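Local coordinates for protein endo-alpha-mannosidase (Bacteroides thetaiotaomicron, PDB 4ACY) that probably hydrolyses internal alpha-mannosidic bonds in mannose-containing glycans, as an endo-alpha-mannosidase of glycoside hydrolase family 99, at residues K305-D308 / D309-A313; D351-P354 / L355-Y359; L361-T364 / A365-V368. All blocks are in the same frame, centred on the assembly; numbering follows the deposited sequence.

Overall arrangement
Interactions 1 and 3 each lie within one turn-to-turn stretch of an outer helix of the barrel, helix 305-316 and helix 359-376, with centres about 11 Å apart. These two helices touch directly: the Y307 hydroxyl meets T364, the D308 carboxylate pairs with R363, and Y311 packs on W367. Both are part buried: interaction 1 turns Y307 and Y311 to the strands and K305-D309 outward, while in interaction 3 exposed Y366 carries R363. Interaction 2 (351-359) is a surface contact in the loop leading into helix 359-376, so it adjoins interaction 3 in sequence. Turn hydrogen bonds, a cis proline and bridging waters do there what helical hydrogen bonds and ring packing do in the other two.

Interaction 1. Residues K305-D308 / D309-A313; sequences KYYD and DMYKA
Y307 and Y311, one helical turn apart, form an offset edge-to-face pair: the edge of Y311 is turned toward the face of Y307, with ring planes at 74° and centroids 5.5 Å apart. The touching atoms are Y311 CD2, 3.7 Å from Y307 CZ, and Y311 CE2, 3.5 Å from Y307 OH. Y307 sets CG anti to its own nitrogen (chi1 -163°), which carries its ring along the helix beside Y311 and brings OH to a hydrogen bond with T364. Both rings are buried against strands 276-281 and 322-324, and Y311 also stacks on W367. An alanine in place of Y307 would probably open a gap beside the Y311 edge and leave the T364 hydroxyl without this partner. Next to it the buried selenomethionine M310 sets SE obliquely to the ring of the partly exposed Y306, 3.9 Å from CE1, a Met-aromatic contact; the Y306 hydroxyl itself is held by A250 and T252. Y307, M310 and Y311 mark the inward face of helix 305-316, which joins the last two strands of the eight-stranded parallel (beta/alpha)8 barrel. Beneath the side chains the helix keeps its regular i to i+4 bonds, for example Y311 N to Y307 O at 2.8 Å and M310 N to Y306 O at 3.1 Å. The outer side is looser. There K305 and D309 are exposed and meet through one salt bridge, NZ to the syn lone pair of OD2 at 2.8 Å; the lysine chain runs straight until a bend at its last torsion (chi4 -71°) swings NZ onto the carboxylate.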
# COMPACT_ATOMS: atom_id res chain seq x y z
N LYS A 305 10.21 -17.23 -4.56
CA LYS A 305 9.27 -17.91 -5.46
C LYS A 305 7.84 -17.37 -5.36
O LYS A 305 7.14 -17.26 -6.37
CB LYS A 305 9.27 -19.42 -5.23
CG LYS A 305 8.45 -20.16 -6.29
CD LYS A 305 8.46 -21.67 -6.05
CE LYS A 305 7.73 -22.39 -7.18
NZ LYS A 305 6.25 -22.17 -7.12
N TYR A 306 7.42 -17.05 -4.14
CA TYR A 306 6.07 -16.56 -3.92
C TYR A 306 5.87 -15.25 -4.67
O TYR A 306 4.88 -15.08 -5.39
CB TYR A 306 5.85 -16.36 -2.43
CG TYR A 306 4.45 -15.87 -2.09
CD1 TYR A 306 4.16 -14.52 -2.05
CD2 TYR A 306 3.43 -16.78 -1.80
CE1 TYR A 306 2.88 -14.05 -1.74
CE2 TYR A 306 2.14 -16.33 -1.48
CZ TYR A 306 1.88 -14.97 -1.45
OH TYR A 306 0.63 -14.51 -1.11
N TYR A 307 6.83 -14.34 -4.52
CA TYR A 307 6.79 -13.05 -5.19
C TYR A 307 6.79 -13.23 -6.71
O TYR A 307 5.99 -12.63 -7.41
CB TYR A 307 8.00 -12.23 -4.77
CG TYR A 307 7.94 -10.74 -5.03
CD1 TYR A 307 6.75 -10.01 -4.87
CD2 TYR A 307 9.11 -10.04 -5.38
CE1 TYR A 307 6.72 -8.62 -5.07
CE2 TYR A 307 9.09 -8.65 -5.58
CZ TYR A 307 7.89 -7.95 -5.42
OH TYR A 307 7.85 -6.58 -5.60
N ASP A 308 7.72 -14.04 -7.21
CA ASP A 308 7.77 -14.35 -8.65
C ASP A 308 6.44 -14.82 -9.20
O ASP A 308 5.99 -14.34 -10.23
CB ASP A 308 8.82 -15.42 -8.96
CG ASP A 308 10.24 -14.95 -8.81
OD1 ASP A 308 10.49 -13.74 -8.57
OD2 ASP A 308 11.13 -15.82 -8.91
N ASP A 309 5.83 -15.79 -8.53
CA ASP A 309 4.56 -16.35 -9.01
C ASP A 309 3.45 -15.29 -9.04
O ASP A 309 2.67 -15.19 -10.01
CB ASP A 309 4.12 -17.53 -8.12
CG ASP A 309 4.97 -18.79 -8.33
OD1 ASP A 309 5.69 -18.91 -9.35
OD2 ASP A 309 4.90 -19.70 -7.48
N MSE A 310 3.39 -14.48 -7.99
CA MSE A 310 2.32 -13.49 -7.87
C MSE A 310 2.52 -12.35 -8.87
O MSE A 310 1.56 -11.90 -9.51
CB MSE A 310 2.23 -12.95 -6.44
CG MSE A 310 0.91 -12.26 -6.14
SE MSE A 310 0.67 -12.04 -4.24
CE MSE A 310 -1.23 -11.64 -4.21
N TYR A 311 3.76 -11.89 -9.01
CA TYR A 311 4.05 -10.78 -9.92
C TYR A 311 3.80 -11.22 -11.37
O TYR A 311 3.20 -10.48 -12.15
CB TYR A 311 5.48 -10.26 -9.73
CG TYR A 311 5.63 -8.75 -9.81
CD1 TYR A 311 5.16 -8.03 -10.91
CD2 TYR A 311 6.28 -8.04 -8.79
CE1 TYR A 311 5.32 -6.64 -11.00
CE2 TYR A 311 6.45 -6.65 -8.86
CZ TYR A 311 5.95 -5.96 -9.97
OH TYR A 311 6.09 -4.59 -10.09
N LYS A 312 4.23 -12.44 -11.71
CA LYS A 312 3.98 -12.98 -13.04
C LYS A 312 2.49 -13.03 -13.35
O LYS A 312 2.06 -12.65 -14.44
CB LYS A 312 4.63 -14.37 -13.21
CG LYS A 312 4.45 -15.00 -14.62
CD LYS A 312 5.01 -14.10 -15.73
CE LYS A 312 5.36 -14.90 -16.99
NZ LYS A 312 5.63 -13.99 -18.14
N ALA A 313 1.68 -13.48 -12.38
CA ALA A 313 0.22 -13.49 -12.54
C ALA A 313 -0.35 -12.09 -12.79
O ALA A 313 -1.24 -11.92 -13.62
CB ALA A 313 -0.45 -14.12 -11.32

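Interaction 2. Residues D351-P354 / L355-Y359; sequences DYKP and LADDY
The K353 and D357 side chains run alongside each other in the same direction, but their charges meet mainly through water. NZ stands 3.7 Å from D357 OD1, a long salt bridge, and two waters fill in the connection. The first water lies 2.7 Å from K353 NZ, accepting from it, and donates to D357 OD1. The second lies 2.9 Å from K353 NZ, again as acceptor, and donates both to D357 OD1 and to the carbonyl oxygen of L355, so the backbone is tied to the same solvent bridge. Bends at chi2 and chi4 fold the lysine chain back and bring NZ to these waters. The more buried side of the contact belongs to Y352. Its ring edge meets the chain beyond the turn, CD2 and CE2 each lying 3.2 Å from D357 O, with A356 O also near the ring plane at 3.8 Å from CD2. Behind these contacts stands the backbone: L355 N donates to Y352 O (2.9 Å, N-H...acceptor angle 146°), while the peptide bond before P354 is cis. Just before it, K353 N reaches D351 OD1 from above the carboxylate plane (3.0 Å), closing an Asx turn. Farther along, Y359 N bonds to A356 O at 3.0 Å, and L355 CD1 sits over the centre of the Y359 ring. Outside the loop, the Y352 hydroxyl is fixed by E337 O and Q335, and its ring makes an edge-to-face pair with Y360. The cis proline at the third position and the closing bond from the fourth residue to the first mark a type VI beta turn; a type I turn from A356 to Y359 follows it, completing the link from the last barrel strand, 322-324, into helix 359-376.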
# COMPACT_ATOMS: atom_id res chain seq x y z
N ASP A 351 14.07 -13.64 8.33
CA ASP A 351 14.93 -12.80 7.47
C ASP A 351 14.93 -13.35 6.05
O ASP A 351 14.18 -14.27 5.74
CB ASP A 351 16.36 -12.70 8.03
CG ASP A 351 17.03 -14.07 8.20
OD1 ASP A 351 16.87 -14.94 7.32
OD2 ASP A 351 17.71 -14.28 9.23
N TYR A 352 15.77 -12.78 5.18
CA TYR A 352 15.77 -13.18 3.77
C TYR A 352 16.87 -14.19 3.41
O TYR A 352 16.99 -14.55 2.24
CB TYR A 352 15.89 -11.97 2.82
CG TYR A 352 14.87 -10.86 3.00
CD1 TYR A 352 13.62 -11.11 3.57
CD2 TYR A 352 15.16 -9.56 2.58
CE1 TYR A 352 12.69 -10.09 3.73
CE2 TYR A 352 14.23 -8.52 2.73
CZ TYR A 352 12.99 -8.80 3.30
OH TYR A 352 12.08 -7.78 3.46
N LYS A 353 17.64 -14.63 4.40
CA LYS A 353 18.74 -15.57 4.12
C LYS A 353 18.21 -16.80 3.37
O LYS A 353 17.10 -17.25 3.68
CB LYS A 353 19.44 -16.01 5.40
CG LYS A 353 19.99 -14.89 6.28
CD LYS A 353 21.09 -14.11 5.61
CE LYS A 353 21.68 -13.10 6.59
NZ LYS A 353 22.10 -11.90 5.90
N PRO A 354 18.99 -17.36 2.43
CA PRO A 354 20.38 -17.00 2.11
C PRO A 354 20.52 -15.91 1.05
O PRO A 354 21.60 -15.77 0.46
CB PRO A 354 20.94 -18.31 1.54
CG PRO A 354 19.78 -18.88 0.79
CD PRO A 354 18.53 -18.49 1.59
N LEU A 355 19.44 -15.17 0.81
CA LEU A 355 19.42 -14.10 -0.19
C LEU A 355 19.82 -12.75 0.44
O LEU A 355 19.85 -12.62 1.66
CB LEU A 355 18.03 -14.02 -0.87
CG LEU A 355 17.51 -15.32 -1.53
CD1 LEU A 355 16.13 -15.11 -2.16
CD2 LEU A 355 18.49 -15.85 -2.57
N ALA A 356 20.14 -11.77 -0.41
CA ALA A 356 20.61 -10.45 0.00
C ALA A 356 19.53 -9.71 0.79
O ALA A 356 18.35 -9.98 0.60
CB ALA A 356 20.97 -9.64 -1.24
N ASP A 357 19.96 -8.78 1.64
CA ASP A 357 19.02 -7.93 2.41
C ASP A 357 18.09 -7.19 1.44
O ASP A 357 16.90 -6.97 1.74
CB ASP A 357 19.78 -6.88 3.24
CG ASP A 357 20.72 -7.50 4.30
OD1 ASP A 357 20.72 -8.72 4.52
OD2 ASP A 357 21.46 -6.70 4.92
N ASP A 358 18.65 -6.82 0.29
CA ASP A 358 17.94 -6.05 -0.73
C ASP A 358 17.42 -6.93 -1.86
O ASP A 358 17.08 -6.42 -2.93
CB ASP A 358 18.79 -4.86 -1.25
CG ASP A 358 20.12 -5.29 -1.88
OD1 ASP A 358 20.52 -6.47 -1.70
OD2 ASP A 358 20.77 -4.43 -2.55
N TYR A 359 17.33 -8.24 -1.62
CA TYR A 359 16.84 -9.15 -2.64
C TYR A 359 15.51 -8.70 -3.25
O TYR A 359 15.32 -8.76 -4.47
CB TYR A 359 16.66 -10.59 -2.11
CG TYR A 359 16.17 -11.49 -3.20
CD1 TYR A 359 17.04 -11.94 -4.20
CD2 TYR A 359 14.81 -11.82 -3.30
CE1 TYR A 359 16.58 -12.72 -5.25
CE2 TYR A 359 14.35 -12.62 -4.34
CZ TYR A 359 15.24 -13.06 -5.31
OH TYR A 359 14.80 -13.84 -6.34
O HOH W 1 21.34 -9.68 7.18
O HOH W 2 19.93 -11.27 4.03

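Interaction 3. Residues L361-T364 / A365-V368; sequences LIRT and AYWV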
# COMPACT_ATOMS: atom_id res chain seq x y z
N LEU A 361 14.13 -5.75 -3.42
CA LEU A 361 14.26 -4.55 -4.24
C LEU A 361 14.82 -4.92 -5.61
O LEU A 361 14.28 -4.48 -6.63
CB LEU A 361 15.17 -3.52 -3.56
CG LEU A 361 14.77 -2.96 -2.20
CD1 LEU A 361 15.77 -1.90 -1.83
CD2 LEU A 361 13.35 -2.36 -2.24
N ILE A 362 15.89 -5.71 -5.63
CA ILE A 362 16.47 -6.25 -6.87
C ILE A 362 15.45 -6.99 -7.72
O ILE A 362 15.34 -6.76 -8.93
CB ILE A 362 17.68 -7.18 -6.55
CG1 ILE A 362 18.77 -6.40 -5.82
CG2 ILE A 362 18.21 -7.84 -7.82
CD1 ILE A 362 19.86 -7.28 -5.15
N ARG A 363 14.69 -7.88 -7.08
CA ARG A 363 13.74 -8.72 -7.79
C ARG A 363 12.54 -7.91 -8.30
O ARG A 363 11.96 -8.24 -9.34
CB ARG A 363 13.29 -9.89 -6.90
CG ARG A 363 12.64 -11.05 -7.64
CD ARG A 363 13.59 -11.66 -8.67
NE ARG A 363 13.03 -12.87 -9.28
CZ ARG A 363 13.55 -13.46 -10.36
NH1 ARG A 363 14.62 -12.95 -10.97
NH2 ARG A 363 12.99 -14.55 -10.83
N THR A 364 12.16 -6.87 -7.56
CA THR A 364 11.14 -5.93 -8.04
C THR A 364 11.55 -5.26 -9.36
O THR A 364 10.77 -5.22 -10.31
CB THR A 364 10.80 -4.86 -6.98
OG1 THR A 364 10.27 -5.51 -5.81
CG2 THR A 364 9.74 -3.87 -7.51
N ALA A 365 12.79 -4.77 -9.42
CA ALA A 365 13.33 -4.16 -10.64
C ALA A 365 13.23 -5.11 -11.83
O ALA A 365 12.87 -4.68 -12.92
CB ALA A 365 14.78 -3.73 -10.43
N TYR A 366 13.54 -6.39 -11.60
CA TYR A 366 13.39 -7.45 -12.60
C TYR A 366 11.95 -7.55 -13.11
O TYR A 366 11.71 -7.58 -14.32
CB TYR A 366 13.83 -8.80 -12.02
CG TYR A 366 13.51 -9.95 -12.93
CD1 TYR A 366 14.34 -10.26 -14.00
CD2 TYR A 366 12.35 -10.71 -12.74
CE1 TYR A 366 14.04 -11.31 -14.85
CE2 TYR A 366 12.03 -11.76 -13.58
CZ TYR A 366 12.89 -12.06 -14.63
OH TYR A 366 12.60 -13.09 -15.48
N TRP A 367 11.01 -7.62 -12.19
CA TRP A 367 9.60 -7.72 -12.55
C TRP A 367 9.04 -6.45 -13.21
O TRP A 367 8.23 -6.54 -14.13
CB TRP A 367 8.77 -8.13 -11.33
CG TRP A 367 8.97 -9.58 -11.06
CD1 TRP A 367 9.53 -10.15 -9.95
CD2 TRP A 367 8.65 -10.65 -11.95
NE1 TRP A 367 9.57 -11.52 -10.09
CE2 TRP A 367 9.04 -11.85 -11.31
CE3 TRP A 367 8.07 -10.71 -13.22
CZ2 TRP A 367 8.88 -13.11 -11.90
CZ3 TRP A 367 7.90 -11.97 -13.81
CH2 TRP A 367 8.30 -13.14 -13.15
N VAL A 368 9.48 -5.29 -12.74
CA VAL A 368 9.13 -4.03 -13.41
C VAL A 368 9.59 -4.07 -14.88
O VAL A 368 8.85 -3.68 -15.77
CB VAL A 368 9.65 -2.78 -12.64
CG1 VAL A 368 9.49 -1.50 -13.47
CG2 VAL A 368 8.94 -2.63 -11.30
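The guanidinium of R363 lies flat on the Y366 ring, planes 6° apart and centres 4.2 Å from each other, a cation-pi stack. NH1 hangs over the middle of the ring, and its nearest ring atom is CD2 at 3.6 Å; CD2 in turn lies above the guanidinium, off its centre. W367 NE1 approaches the Y366 ring at its edge, near the ring plane, while Y366 CE2 stands over the centre of the indole face. The guanidinium and indole planes are 75° apart, with R363 NE 3.8 Å from W367 NE1. These two donors do not bond to each other: both reach D308 OD1 of the facing helix, so one carboxylate oxygen takes both N-H groups. With CG anti to the backbone N, R363 bends at chi2 (60°) and then runs out straight alongside Y366. Around the helix from this cluster, T364 CG2 touches V368 CG2 at 4.1 Å, and the T364 hydroxyl, besides its bond to Y307, is held by Y360 O one turn back. The backbone bond V368 N to T364 O is short and straight (2.8 Å, 169°). The T364 and V368 side is buried: T364 meets A115 of helix 102-115 and V368 meets Y311, while W367 packs on K312 and I315, so helix 359-376 is wedged between helices 102-115 and 305-316 on the outside of the barrel.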